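Local coordinates for MAR1 Ribonuclease (Caenorhabditis elegans, PDB 2B34), which is probably a hydrolase of the isochorismatase family and has been named a ribonuclease, at residues D45-I49 with L50-T54; G65-V68 with P69-E73; Y120-E124 with R125-V129; H130-V133 with D134-S137. All blocks are in the same frame, centred on the assembly; numbering follows the deposited sequence.

Contact 1: residues D45-I49 with L50-T54; sequences DAARI and LSIPT
L50 leaves the end of helix 33-49 and folds its side chain back beside the carbonyl of A46. Its amide starts the contact: L50 N gives a hydrogen bond to A46 O at 2.9 Å. CB lies 3.4 Å from A46 O, and CG, placed beside the backbone N and anti to the carbonyl carbon (chi1 -59°), lies 3.3 Å from A46 O. Further out the branch splits, CD1 still lying alongside A46 O and CD2 coming loosely near CG2 of I49 at 4.4 Å. Apolar carbon thus lies alongside a carbonyl that the amide already engages, while L168 and V169 of helix 161-169 meet the leucine from elsewhere in the fold. The termination is a worked example of the Schellman motif, with S51 at positive phi as its C-prime residue. I52 N reaches back to A47 O at 2.8 Å, whereas the companion bond from S51 N to R48 O is weak at 3.4 Å. The two residues that bracket the motif also meet through their side chains, A47 CB lying 4.0 Å from I52 CB. Beyond them the chain enters strand 54-59, where T54 OG1 comes to 3.5 Å from A47 CB. R48, in the last turn, makes a salt bridge through NH1 with OD1 of D45, three residues before it; the same NH1 bonds G74 O, and D45 has a second cationic partner in R41.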
ATOM      1  N   ASP A  45      -4.119  15.129  26.024  1.00 18.04           N
ATOM      2  CA  ASP A  45      -3.718  16.483  26.411  1.00 18.20           C
ATOM      3  C   ASP A  45      -4.119  17.504  25.349  1.00 18.38           C
ATOM      4  O   ASP A  45      -4.632  18.578  25.676  1.00 18.35           O
ATOM      5  CB  ASP A  45      -2.204  16.571  26.628  1.00 18.26           C
ATOM      6  CG  ASP A  45      -1.735  15.865  27.891  1.00 18.86           C
ATOM      7  OD1 ASP A  45      -2.542  15.623  28.815  1.00 19.06           O
ATOM      8  OD2 ASP A  45      -0.524  15.558  27.955  1.00 20.17           O
ATOM      9  N   ALA A  46      -3.875  17.165  24.083  1.00 18.50           N
ATOM     10  CA  ALA A  46      -4.241  18.029  22.963  1.00 18.61           C
ATOM     11  C   ALA A  46      -5.742  18.264  22.904  1.00 18.81           C
ATOM     12  O   ALA A  46      -6.178  19.388  22.659  1.00 18.81           O
ATOM     13  CB  ALA A  46      -3.742  17.453  21.652  1.00 18.63           C
ATOM     14  N   ALA A  47      -6.525  17.208  23.135  1.00 18.94           N
ATOM     15  CA  ALA A  47      -7.987  17.317  23.136  1.00 19.21           C
ATOM     16  C   ALA A  47      -8.502  18.218  24.268  1.00 19.40           C
ATOM     17  O   ALA A  47      -9.409  19.026  24.058  1.00 19.37           O
ATOM     18  CB  ALA A  47      -8.635  15.938  23.199  1.00 19.06           C
ATOM     19  N   ARG A  48      -7.908  18.088  25.454  1.00 19.84           N
ATOM     20  CA  ARG A  48      -8.252  18.936  26.603  1.00 20.25           C
ATOM     21  C   ARG A  48      -7.926  20.409  26.316  1.00 20.64           C
ATOM     22  O   ARG A  48      -8.737  21.298  26.583  1.00 20.58           O
ATOM     23  CB  ARG A  48      -7.524  18.453  27.866  1.00 20.23           C
ATOM     24  CG  ARG A  48      -7.905  19.188  29.158  1.00 20.52           C
ATOM     25  CD  ARG A  48      -6.920  18.896  30.302  1.00 20.22           C
ATOM     26  NE  ARG A  48      -5.580  19.407  30.011  1.00 20.82           N
ATOM     27  CZ  ARG A  48      -4.490  18.658  29.836  1.00 20.60           C
ATOM     28  NH1 ARG A  48      -4.542  17.334  29.946  1.00 19.51           N
ATOM     29  NH2 ARG A  48      -3.336  19.244  29.559  1.00 20.23           N
ATOM     30  N   ILE A  49      -6.740  20.647  25.761  1.00 21.17           N
ATOM     31  CA  ILE A  49      -6.277  21.989  25.401  1.00 21.47           C
ATOM     32  C   ILE A  49      -7.198  22.645  24.376  1.00 21.60           C
ATOM     33  O   ILE A  49      -7.559  23.819  24.515  1.00 21.98           O
ATOM     34  CB  ILE A  49      -4.808  21.960  24.868  1.00 21.55           C
ATOM     35  CG1 ILE A  49      -3.820  21.562  25.977  1.00 22.01           C
ATOM     36  CG2 ILE A  49      -4.409  23.294  24.222  1.00 21.55           C
ATOM     37  CD1 ILE A  49      -3.899  22.406  27.243  1.00 23.57           C
ATOM     38  N   LEU A  50      -7.590  21.875  23.365  1.00 21.58           N
ATOM     39  CA  LEU A  50      -8.378  22.395  22.246  1.00 21.52           C
ATOM     40  C   LEU A  50      -9.888  22.251  22.435  1.00 21.34           C
ATOM     41  O   LEU A  50     -10.659  22.574  21.529  1.00 21.34           O
ATOM     42  CB  LEU A  50      -7.934  21.744  20.931  1.00 21.31           C
ATOM     43  CG  LEU A  50      -6.460  21.924  20.538  1.00 21.68           C
ATOM     44  CD1 LEU A  50      -6.086  21.011  19.374  1.00 20.74           C
ATOM     45  CD2 LEU A  50      -6.132  23.379  20.218  1.00 21.21           C
ATOM     46  N   SER A  51     -10.300  21.788  23.616  1.00 21.43           N
ATOM     47  CA  SER A  51     -11.721  21.599  23.957  1.00 21.53           C
ATOM     48  C   SER A  51     -12.420  20.634  22.993  1.00 21.47           C
ATOM     49  O   SER A  51     -13.569  20.852  22.600  1.00 21.62           O
ATOM     50  CB  SER A  51     -12.465  22.943  24.013  1.00 21.59           C
ATOM     51  OG  SER A  51     -11.887  23.818  24.966  1.00 22.20           O
ATOM     52  N   ILE A  52     -11.706  19.578  22.607  1.00 21.34           N
ATOM     53  CA  ILE A  52     -12.253  18.533  21.749  1.00 21.02           C
ATOM     54  C   ILE A  52     -12.885  17.450  22.625  1.00 20.83           C
ATOM     55  O   ILE A  52     -12.228  16.930  23.529  1.00 21.08           O
ATOM     56  CB  ILE A  52     -11.159  17.929  20.832  1.00 21.20           C
ATOM     57  CG1 ILE A  52     -10.719  18.960  19.789  1.00 21.05           C
ATOM     58  CG2 ILE A  52     -11.630  16.629  20.164  1.00 20.56           C
ATOM     59  CD1 ILE A  52      -9.402  18.630  19.109  1.00 21.30           C
ATOM     60  N   PRO A  53     -14.165  17.114  22.361  1.00 20.50           N
ATOM     61  CA  PRO A  53     -14.870  16.083  23.117  1.00 20.16           C
ATOM     62  C   PRO A  53     -14.095  14.771  23.111  1.00 19.88           C
ATOM     63  O   PRO A  53     -13.654  14.314  22.051  1.00 19.75           O
ATOM     64  CB  PRO A  53     -16.187  15.927  22.351  1.00 20.26           C
ATOM     65  CG  PRO A  53     -16.377  17.221  21.671  1.00 20.40           C
ATOM     66  CD  PRO A  53     -15.017  17.698  21.310  1.00 20.36           C
ATOM     67  N   THR A  54     -13.906  14.197  24.295  1.00 19.45           N
ATOM     68  CA  THR A  54     -13.194  12.932  24.450  1.00 19.01           C
ATOM     69  C   THR A  54     -14.147  11.870  24.989  1.00 18.69           C
ATOM     70  O   THR A  54     -14.952  12.145  25.883  1.00 18.41           O
ATOM     71  CB  THR A  54     -11.972  13.081  25.391  1.00 18.96           C
ATOM     72  OG1 THR A  54     -11.112  14.116  24.896  1.00 19.65           O
ATOM     73  CG2 THR A  54     -11.178  11.778  25.478  1.00 18.79           C
TER

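Contact 2: residues G65-V68 with P69-E73; sequences GHTV and PTLKE
T67 and K72 lie against each other where the loop runs into helix 69-74, their side chains set obliquely. CB of T67 meets CG of K72 at 3.8 Å, and the next methylene of the lysine, CD, comes to 3.5 Å from T67 O. The lysine's aliphatic part therefore runs back over the threonine before bending at chi3 (78°). L71 takes a different attitude, almost perpendicular to T67, with its CB 4.0 Å from the threonine CG2. With chi1 at -56° OG1 sits beside the backbone N, which leaves the methyl CG2 anti to that N and turned to the helix; OG1 is bonded to E58, the residue that also holds H66 ND1. Between these groups V68 occupies the N-cap position, and its carbonyl starts the main-chain bonding of the helix. V68 O accepts L71 N at 2.9 Å, a bent bond whose donor stands 40° above the carbonyl plane, and takes a second, weak one from K72 N at 3.4 Å. P69 opens the first turn and, having no amide hydrogen, gives up nothing there. Its ring and the valine side chain are set at about a right angle, CG1 of V68 touching CD of P69 at 3.7 Å. On the inner side CB of V68 reaches CD1 of L71 at 4.2 Å, and the leucine goes on to I37 and I44 of helix 33-49, with F33 of the same helix meeting V68.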
ATOM      1  N   GLY A  65      -9.471  -4.714  34.139  1.00 24.18           N
ATOM      2  CA  GLY A  65      -9.123  -3.513  34.894  1.00 23.37           C
ATOM      3  C   GLY A  65      -9.544  -2.248  34.168  1.00 22.93           C
ATOM      4  O   GLY A  65     -10.271  -2.305  33.173  1.00 22.95           O
ATOM      5  N   HIS A  66      -9.063  -1.109  34.654  1.00 22.33           N
ATOM      6  CA  HIS A  66      -9.499   0.192  34.156  1.00 21.92           C
ATOM      7  C   HIS A  66      -8.439   0.912  33.317  1.00 21.23           C
ATOM      8  O   HIS A  66      -7.282   0.494  33.279  1.00 21.17           O
ATOM      9  CB  HIS A  66      -9.947   1.064  35.335  1.00 22.17           C
ATOM     10  CG  HIS A  66     -11.072   0.466  36.125  1.00 22.79           C
ATOM     11  ND1 HIS A  66     -12.371   0.435  35.663  1.00 23.05           N
ATOM     12  CD2 HIS A  66     -11.089  -0.141  37.335  1.00 23.50           C
ATOM     13  CE1 HIS A  66     -13.140  -0.159  36.557  1.00 23.39           C
ATOM     14  NE2 HIS A  66     -12.388  -0.520  37.580  1.00 23.38           N
ATOM     15  N   THR A  67      -8.850   1.993  32.653  1.00 20.60           N
ATOM     16  CA  THR A  67      -7.942   2.852  31.886  1.00 19.93           C
ATOM     17  C   THR A  67      -6.681   3.188  32.696  1.00 19.79           C
ATOM     18  O   THR A  67      -6.770   3.567  33.869  1.00 19.63           O
ATOM     19  CB  THR A  67      -8.650   4.162  31.436  1.00 19.90           C
ATOM     20  OG1 THR A  67      -9.832   3.844  30.693  1.00 19.52           O
ATOM     21  CG2 THR A  67      -7.739   5.028  30.567  1.00 20.10           C
ATOM     22  N   VAL A  68      -5.522   3.024  32.057  1.00 19.30           N
ATOM     23  CA  VAL A  68      -4.212   3.341  32.634  1.00 18.90           C
ATOM     24  C   VAL A  68      -4.212   4.733  33.293  1.00 18.85           C
ATOM     25  O   VAL A  68      -4.582   5.722  32.652  1.00 18.57           O
ATOM     26  CB  VAL A  68      -3.098   3.235  31.550  1.00 18.98           C
ATOM     27  CG1 VAL A  68      -1.772   3.813  32.035  1.00 18.49           C
ATOM     28  CG2 VAL A  68      -2.925   1.782  31.102  1.00 19.03           C
ATOM     29  N   PRO A  69      -3.826   4.800  34.587  1.00 18.85           N
ATOM     30  CA  PRO A  69      -3.827   6.030  35.392  1.00 18.95           C
ATOM     31  C   PRO A  69      -3.345   7.297  34.680  1.00 19.22           C
ATOM     32  O   PRO A  69      -4.040   8.313  34.720  1.00 19.31           O
ATOM     33  CB  PRO A  69      -2.905   5.670  36.559  1.00 18.90           C
ATOM     34  CG  PRO A  69      -3.182   4.219  36.772  1.00 18.67           C
ATOM     35  CD  PRO A  69      -3.383   3.641  35.391  1.00 18.78           C
ATOM     36  N   THR A  70      -2.183   7.231  34.031  1.00 19.55           N
ATOM     37  CA  THR A  70      -1.599   8.388  33.343  1.00 20.08           C
ATOM     38  C   THR A  70      -2.550   9.006  32.317  1.00 19.72           C
ATOM     39  O   THR A  70      -2.598  10.224  32.171  1.00 19.37           O
ATOM     40  CB  THR A  70      -0.273   8.025  32.639  1.00 20.31           C
ATOM     41  OG1 THR A  70       0.535   7.237  33.521  1.00 22.58           O
ATOM     42  CG2 THR A  70       0.496   9.282  32.263  1.00 20.76           C
ATOM     43  N   LEU A  71      -3.302   8.160  31.617  1.00 19.55           N
ATOM     44  CA  LEU A  71      -4.251   8.631  30.609  1.00 19.75           C
ATOM     45  C   LEU A  71      -5.436   9.350  31.249  1.00 19.88           C
ATOM     46  O   LEU A  71      -5.878  10.390  30.753  1.00 19.76           O
ATOM     47  CB  LEU A  71      -4.730   7.476  29.718  1.00 19.50           C
ATOM     48  CG  LEU A  71      -3.664   6.721  28.907  1.00 19.58           C
ATOM     49  CD1 LEU A  71      -4.264   5.509  28.231  1.00 18.25           C
ATOM     50  CD2 LEU A  71      -2.976   7.613  27.884  1.00 19.74           C
ATOM     51  N   LYS A  72      -5.931   8.793  32.353  1.00 19.99           N
ATOM     52  CA  LYS A  72      -7.025   9.392  33.121  1.00 20.85           C
ATOM     53  C   LYS A  72      -6.642  10.747  33.709  1.00 21.03           C
ATOM     54  O   LYS A  72      -7.477  11.642  33.789  1.00 21.21           O
ATOM     55  CB  LYS A  72      -7.481   8.449  34.237  1.00 20.65           C
ATOM     56  CG  LYS A  72      -8.193   7.205  33.741  1.00 21.16           C
ATOM     57  CD  LYS A  72      -8.700   6.341  34.893  1.00 21.93           C
ATOM     58  CE  LYS A  72      -9.979   6.904  35.498  1.00 23.46           C
ATOM     59  NZ  LYS A  72     -10.530   6.003  36.547  1.00 24.66           N
ATOM     60  N   GLU A  73      -5.375  10.886  34.105  1.00 21.62           N
ATOM     61  CA  GLU A  73      -4.837  12.137  34.654  1.00 22.34           C
ATOM     62  C   GLU A  73      -4.966  13.309  33.684  1.00 21.88           C
ATOM     63  O   GLU A  73      -5.142  14.451  34.107  1.00 21.84           O
ATOM     64  CB  GLU A  73      -3.360  11.974  35.023  1.00 22.25           C
ATOM     65  CG  GLU A  73      -3.084  11.168  36.275  1.00 23.43           C
ATOM     66  CD  GLU A  73      -1.595  11.078  36.586  1.00 24.03           C
ATOM     67  OE1 GLU A  73      -0.960  12.132  36.832  1.00 26.20           O
ATOM     68  OE2 GLU A  73      -1.059   9.950  36.586  1.00 26.72           O
TER

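Contact 3: residues Y120-E124 with R125-V129; sequences YDLLE and RGLNV
L127 N bonds to L122 O at 3.2 Å and G126 N to L123 O at 3.1 Å, closing the end of helix 114-124; the second donor stands far above the carbonyl plane (68° out of it). One residue earlier, D121 O takes two donors from a single residue: R125 N at 3.3 Å and, weakly, NH1 of the same arginine at 3.4 Å. With CG beside its own backbone N (chi1 -78°), the otherwise extended arginine runs back along the helix and presents the guanidinium edge, in plane, to this carbonyl. The carboxylate of D121 looks elsewhere. It makes a salt bridge with R9 of the second subunit and a hydrogen bond with S88, and E124 bridges to the same foreign arginine, so this helix end also belongs to a subunit interface.

Behind these bonds lies an apolar patch. CD2 of L122 meets CD1 of L127 at 3.8 Å, the two leucines flanking the turn. V129, already in the strand, points its CG2 into the cleft between two helix leucines. The methyl is pressed tightly on CB of L122 at 3.5 Å and lies 3.9 Å from CD2 of L123, with the valine roughly perpendicular to both. Helix 141-154 and strand 103-109 continue the packing, A154 touching L123 and V104 touching L122. The helix end is a Schellman motif, with glycine at the positive-phi position and a leucine pair across it, turning the chain from helix to strand within the beta-alpha-beta unit 103-109, 114-124, 128-137.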
ATOM      1  N   TYR A 120     -14.854   0.555  11.450  1.00 18.99           N
ATOM      2  CA  TYR A 120     -15.907   0.140  10.516  1.00 19.28           C
ATOM      3  C   TYR A 120     -17.272   0.724  10.872  1.00 19.53           C
ATOM      4  O   TYR A 120     -17.979   1.239  10.001  1.00 19.51           O
ATOM      5  CB  TYR A 120     -16.031  -1.386  10.464  1.00 19.19           C
ATOM      6  CG  TYR A 120     -14.952  -2.133   9.709  1.00 19.33           C
ATOM      7  CD1 TYR A 120     -14.029  -1.466   8.889  1.00 18.67           C
ATOM      8  CD2 TYR A 120     -14.880  -3.528   9.787  1.00 19.02           C
ATOM      9  CE1 TYR A 120     -13.047  -2.178   8.191  1.00 18.22           C
ATOM     10  CE2 TYR A 120     -13.911  -4.241   9.093  1.00 19.22           C
ATOM     11  CZ  TYR A 120     -13.001  -3.566   8.297  1.00 19.16           C
ATOM     12  OH  TYR A 120     -12.049  -4.291   7.612  1.00 19.62           O
ATOM     13  N   ASP A 121     -17.638   0.626  12.150  1.00 19.75           N
ATOM     14  CA  ASP A 121     -18.896   1.182  12.651  1.00 20.28           C
ATOM     15  C   ASP A 121     -18.981   2.695  12.442  1.00 20.55           C
ATOM     16  O   ASP A 121     -20.026   3.212  12.048  1.00 20.58           O
ATOM     17  CB  ASP A 121     -19.080   0.849  14.136  1.00 20.23           C
ATOM     18  CG  ASP A 121     -19.640  -0.542  14.366  1.00 20.59           C
ATOM     19  OD1 ASP A 121     -19.857  -1.294  13.390  1.00 21.69           O
ATOM     20  OD2 ASP A 121     -19.876  -0.886  15.539  1.00 21.61           O
ATOM     21  N   LEU A 122     -17.878   3.392  12.711  1.00 20.99           N
ATOM     22  CA  LEU A 122     -17.799   4.838  12.510  1.00 21.48           C
ATOM     23  C   LEU A 122     -17.951   5.216  11.041  1.00 21.81           C
ATOM     24  O   LEU A 122     -18.702   6.131  10.709  1.00 21.81           O
ATOM     25  CB  LEU A 122     -16.481   5.391  13.057  1.00 21.38           C
ATOM     26  CG  LEU A 122     -16.294   5.465  14.574  1.00 21.74           C
ATOM     27  CD1 LEU A 122     -14.857   5.824  14.905  1.00 21.96           C
ATOM     28  CD2 LEU A 122     -17.256   6.464  15.193  1.00 21.90           C
ATOM     29  N   LEU A 123     -17.238   4.501  10.172  1.00 22.14           N
ATOM     30  CA  LEU A 123     -17.304   4.743   8.731  1.00 22.71           C
ATOM     31  C   LEU A 123     -18.702   4.486   8.163  1.00 23.37           C
ATOM     32  O   LEU A 123     -19.142   5.199   7.262  1.00 23.53           O
ATOM     33  CB  LEU A 123     -16.249   3.913   7.987  1.00 22.45           C
ATOM     34  CG  LEU A 123     -14.776   4.294   8.193  1.00 21.75           C
ATOM     35  CD1 LEU A 123     -13.870   3.226   7.611  1.00 21.15           C
ATOM     36  CD2 LEU A 123     -14.448   5.663   7.601  1.00 20.73           C
ATOM     37  N   GLU A 124     -19.390   3.476   8.700  1.00 24.19           N
ATOM     38  CA  GLU A 124     -20.778   3.172   8.333  1.00 24.99           C
ATOM     39  C   GLU A 124     -21.729   4.329   8.642  1.00 25.33           C
ATOM     40  O   GLU A 124     -22.690   4.567   7.903  1.00 25.46           O
ATOM     41  CB  GLU A 124     -21.262   1.909   9.046  1.00 24.95           C
ATOM     42  CG  GLU A 124     -20.848   0.618   8.363  1.00 25.59           C
ATOM     43  CD  GLU A 124     -21.075  -0.619   9.219  1.00 25.61           C
ATOM     44  OE1 GLU A 124     -21.578  -0.500  10.361  1.00 26.21           O
ATOM     45  OE2 GLU A 124     -20.739  -1.722   8.742  1.00 26.57           O
ATOM     46  N   ARG A 125     -21.449   5.044   9.733  1.00 25.68           N
ATOM     47  CA  ARG A 125     -22.230   6.212  10.145  1.00 25.99           C
ATOM     48  C   ARG A 125     -21.889   7.482   9.349  1.00 25.84           C
ATOM     49  O   ARG A 125     -22.454   8.552   9.600  1.00 26.13           O
ATOM     50  CB  ARG A 125     -22.045   6.463  11.645  1.00 26.08           C
ATOM     51  CG  ARG A 125     -22.855   5.542  12.546  1.00 27.36           C
ATOM     52  CD  ARG A 125     -22.290   5.529  13.962  1.00 29.74           C
ATOM     53  NE  ARG A 125     -23.170   4.853  14.915  1.00 30.81           N
ATOM     54  CZ  ARG A 125     -23.205   3.538  15.119  1.00 31.67           C
ATOM     55  NH1 ARG A 125     -22.416   2.722  14.432  1.00 32.61           N
ATOM     56  NH2 ARG A 125     -24.044   3.033  16.013  1.00 32.69           N
ATOM     57  N   GLY A 126     -20.967   7.365   8.396  1.00 25.56           N
ATOM     58  CA  GLY A 126     -20.571   8.495   7.555  1.00 25.00           C
ATOM     59  C   GLY A 126     -19.565   9.440   8.195  1.00 24.79           C
ATOM     60  O   GLY A 126     -19.370  10.561   7.721  1.00 24.66           O
ATOM     61  N   LEU A 127     -18.930   8.986   9.276  1.00 24.38           N
ATOM     62  CA  LEU A 127     -17.896   9.764   9.953  1.00 24.03           C
ATOM     63  C   LEU A 127     -16.540   9.505   9.311  1.00 23.58           C
ATOM     64  O   LEU A 127     -16.295   8.418   8.789  1.00 23.62           O
ATOM     65  CB  LEU A 127     -17.848   9.398  11.440  1.00 24.19           C
ATOM     66  CG  LEU A 127     -18.983   9.911  12.329  1.00 24.80           C
ATOM     67  CD1 LEU A 127     -19.520   8.807  13.217  1.00 25.93           C
ATOM     68  CD2 LEU A 127     -18.525  11.103  13.160  1.00 25.09           C
ATOM     69  N   ASN A 128     -15.665  10.507   9.337  1.00 22.93           N
ATOM     70  CA  ASN A 128     -14.273  10.303   8.955  1.00 22.29           C
ATOM     71  C   ASN A 128     -13.490   9.795  10.163  1.00 21.60           C
ATOM     72  O   ASN A 128     -13.646  10.312  11.275  1.00 21.34           O
ATOM     73  CB  ASN A 128     -13.646  11.592   8.422  1.00 22.44           C
ATOM     74  CG  ASN A 128     -14.464  12.239   7.306  1.00 23.80           C
ATOM     75  OD1 ASN A 128     -14.727  13.447   7.336  1.00 25.43           O
ATOM     76  ND2 ASN A 128     -14.864  11.445   6.319  1.00 23.44           N
ATOM     77  N   VAL A 129     -12.666   8.772   9.946  1.00 20.81           N
ATOM     78  CA  VAL A 129     -11.873   8.166  11.022  1.00 19.77           C
ATOM     79  C   VAL A 129     -10.388   8.422  10.805  1.00 19.45           C
ATOM     80  O   VAL A 129      -9.821   8.028   9.782  1.00 19.39           O
ATOM     81  CB  VAL A 129     -12.127   6.639  11.152  1.00 19.68           C
ATOM     82  CG1 VAL A 129     -11.354   6.055  12.327  1.00 19.08           C
ATOM     83  CG2 VAL A 129     -13.610   6.352  11.301  1.00 19.33           C
TER

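Contact 4: residues H130-V133 with D134-S137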
ATOM      1  N   HIS A 130      -9.773   9.086  11.782  1.00 19.00           N
ATOM      2  CA  HIS A 130      -8.340   9.346  11.782  1.00 18.29           C
ATOM      3  C   HIS A 130      -7.660   8.430  12.794  1.00 17.69           C
ATOM      4  O   HIS A 130      -7.730   8.653  14.009  1.00 17.40           O
ATOM      5  CB  HIS A 130      -8.072  10.824  12.071  1.00 18.59           C
ATOM      6  CG  HIS A 130      -8.681  11.748  11.058  1.00 19.74           C
ATOM      7  ND1 HIS A 130     -10.044  11.841  10.859  1.00 21.15           N
ATOM      8  CD2 HIS A 130      -8.115  12.609  10.181  1.00 20.34           C
ATOM      9  CE1 HIS A 130     -10.289  12.718   9.902  1.00 20.87           C
ATOM     10  NE2 HIS A 130      -9.135  13.201   9.477  1.00 21.51           N
ATOM     11  N   VAL A 131      -7.030   7.381  12.271  1.00 16.78           N
ATOM     12  CA  VAL A 131      -6.363   6.369  13.080  1.00 15.90           C
ATOM     13  C   VAL A 131      -4.934   6.811  13.367  1.00 15.39           C
ATOM     14  O   VAL A 131      -4.119   6.948  12.448  1.00 15.08           O
ATOM     15  CB  VAL A 131      -6.369   4.970  12.384  1.00 15.95           C
ATOM     16  CG1 VAL A 131      -5.668   3.929  13.244  1.00 14.97           C
ATOM     17  CG2 VAL A 131      -7.798   4.521  12.072  1.00 15.73           C
ATOM     18  N   VAL A 132      -4.642   7.037  14.645  1.00 14.99           N
ATOM     19  CA  VAL A 132      -3.314   7.475  15.071  1.00 14.67           C
ATOM     20  C   VAL A 132      -2.431   6.244  15.246  1.00 14.71           C
ATOM     21  O   VAL A 132      -2.456   5.593  16.294  1.00 14.84           O
ATOM     22  CB  VAL A 132      -3.375   8.281  16.386  1.00 14.68           C
ATOM     23  CG1 VAL A 132      -2.035   8.934  16.671  1.00 13.98           C
ATOM     24  CG2 VAL A 132      -4.474   9.330  16.316  1.00 14.20           C
ATOM     25  N   VAL A 133      -1.652   5.936  14.211  1.00 14.47           N
ATOM     26  CA  VAL A 133      -0.913   4.672  14.132  1.00 13.90           C
ATOM     27  C   VAL A 133       0.159   4.495  15.217  1.00 13.90           C
ATOM     28  O   VAL A 133       0.454   3.370  15.624  1.00 13.73           O
ATOM     29  CB  VAL A 133      -0.299   4.441  12.711  1.00 14.02           C
ATOM     30  CG1 VAL A 133      -1.397   4.346  11.652  1.00 13.45           C
ATOM     31  CG2 VAL A 133       0.713   5.529  12.350  1.00 13.97           C
ATOM     32  N   ASP A 134       0.732   5.601  15.687  1.00 13.72           N
ATOM     33  CA  ASP A 134       1.724   5.541  16.763  1.00 13.68           C
ATOM     34  C   ASP A 134       1.102   5.512  18.171  1.00 13.98           C
ATOM     35  O   ASP A 134       1.810   5.583  19.183  1.00 13.91           O
ATOM     36  CB  ASP A 134       2.792   6.638  16.616  1.00 13.39           C
ATOM     37  CG  ASP A 134       2.214   8.043  16.437  1.00 13.41           C
ATOM     38  OD1 ASP A 134       1.006   8.201  16.166  1.00 12.96           O
ATOM     39  OD2 ASP A 134       2.998   9.007  16.559  1.00 14.43           O
ATOM     40  N   ALA A 135      -0.222   5.388  18.216  1.00 14.27           N
ATOM     41  CA  ALA A 135      -0.968   5.281  19.463  1.00 14.24           C
ATOM     42  C   ALA A 135      -1.935   4.094  19.397  1.00 14.57           C
ATOM     43  O   ALA A 135      -2.821   3.948  20.249  1.00 14.87           O
ATOM     44  CB  ALA A 135      -1.713   6.580  19.740  1.00 14.04           C
ATOM     45  N   VAL A 136      -1.748   3.250  18.381  1.00 14.74           N
ATOM     46  CA  VAL A 136      -2.585   2.066  18.140  1.00 14.95           C
ATOM     47  C   VAL A 136      -1.694   0.831  17.946  1.00 15.18           C
ATOM     48  O   VAL A 136      -0.726   0.869  17.180  1.00 15.57           O
ATOM     49  CB  VAL A 136      -3.528   2.275  16.916  1.00 14.98           C
ATOM     50  CG1 VAL A 136      -4.206   0.969  16.493  1.00 14.91           C
ATOM     51  CG2 VAL A 136      -4.587   3.331  17.218  1.00 14.47           C
ATOM     52  N   SER A 137      -2.010  -0.255  18.650  1.00 15.07           N
ATOM     53  CA  SER A 137      -1.203  -1.476  18.584  1.00 15.21           C
ATOM     54  C   SER A 137      -1.993  -2.757  18.907  1.00 15.24           C
ATOM     55  O   SER A 137      -3.168  -2.694  19.268  1.00 15.11           O
ATOM     56  CB  SER A 137       0.014  -1.352  19.506  1.00 14.99           C
ATOM     57  OG  SER A 137       0.957  -2.365  19.227  1.00 14.82           O
TER
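V132 and A135 close a type I beta turn that breaks strand 128-137, an inner strand of the parallel sheet, and carries the chain round a corner. The turn rests on one backbone hydrogen bond, A135 N to V132 O at 3.0 Å, with the donor 49° above the carbonyl plane. As the chain leaves the turn it lays carbon on the same oxygen: CG2 of V136 lies 3.2 Å from V132 O.

Apolar contacts come next. CG1 of V132, anti to its own amide nitrogen (chi1 -170°), meets CB of A135 at 3.9 Å, so the residues at the two ends of the turn touch by side chain as well as by main chain. On a second front V131 and V136 approach at about a right angle, CG1 of V131 lying 4.2 Å from CG2 of V136. All of this is buried: V107 of strand 103-109 touches both V132 and A135, F148 of helix 141-154 lies against V133 and V136, and F146 of the third subunit also packs on V133.

Polar groups in such surroundings need partners. D134, with CG held between its backbone N and carbonyl carbon (chi1 51°), brings OD1 back to 3.2 Å from CG1 of V132, while OD2 bonds the hydroxyl of S161. Two carbonyl oxygens, V133 O and V136 O, are brought to 3.2 Å of each other, a pairing of acceptors that R144 probably eases by giving NH2 to V133 O and NE to V136 O.

Contacts 1 and 3 solve the same problem at two places: each ends a helix with a Schellman motif and passes the chain into a parallel strand, serine holding the positive-phi position in one and glycine in the other. Contact 1 is largely buried within its own subunit, whereas contact 3 is half open and reaches the second subunit through acidic side chains. Contact 2 treats the opposite helix end, near the surface, and its centre lies about 26 Å from that of contact 3, across the middle of the chain. Contact 4 follows contact 3 directly on strand 128-137 and is wholly buried, trading helix capping for a turn packed with valines.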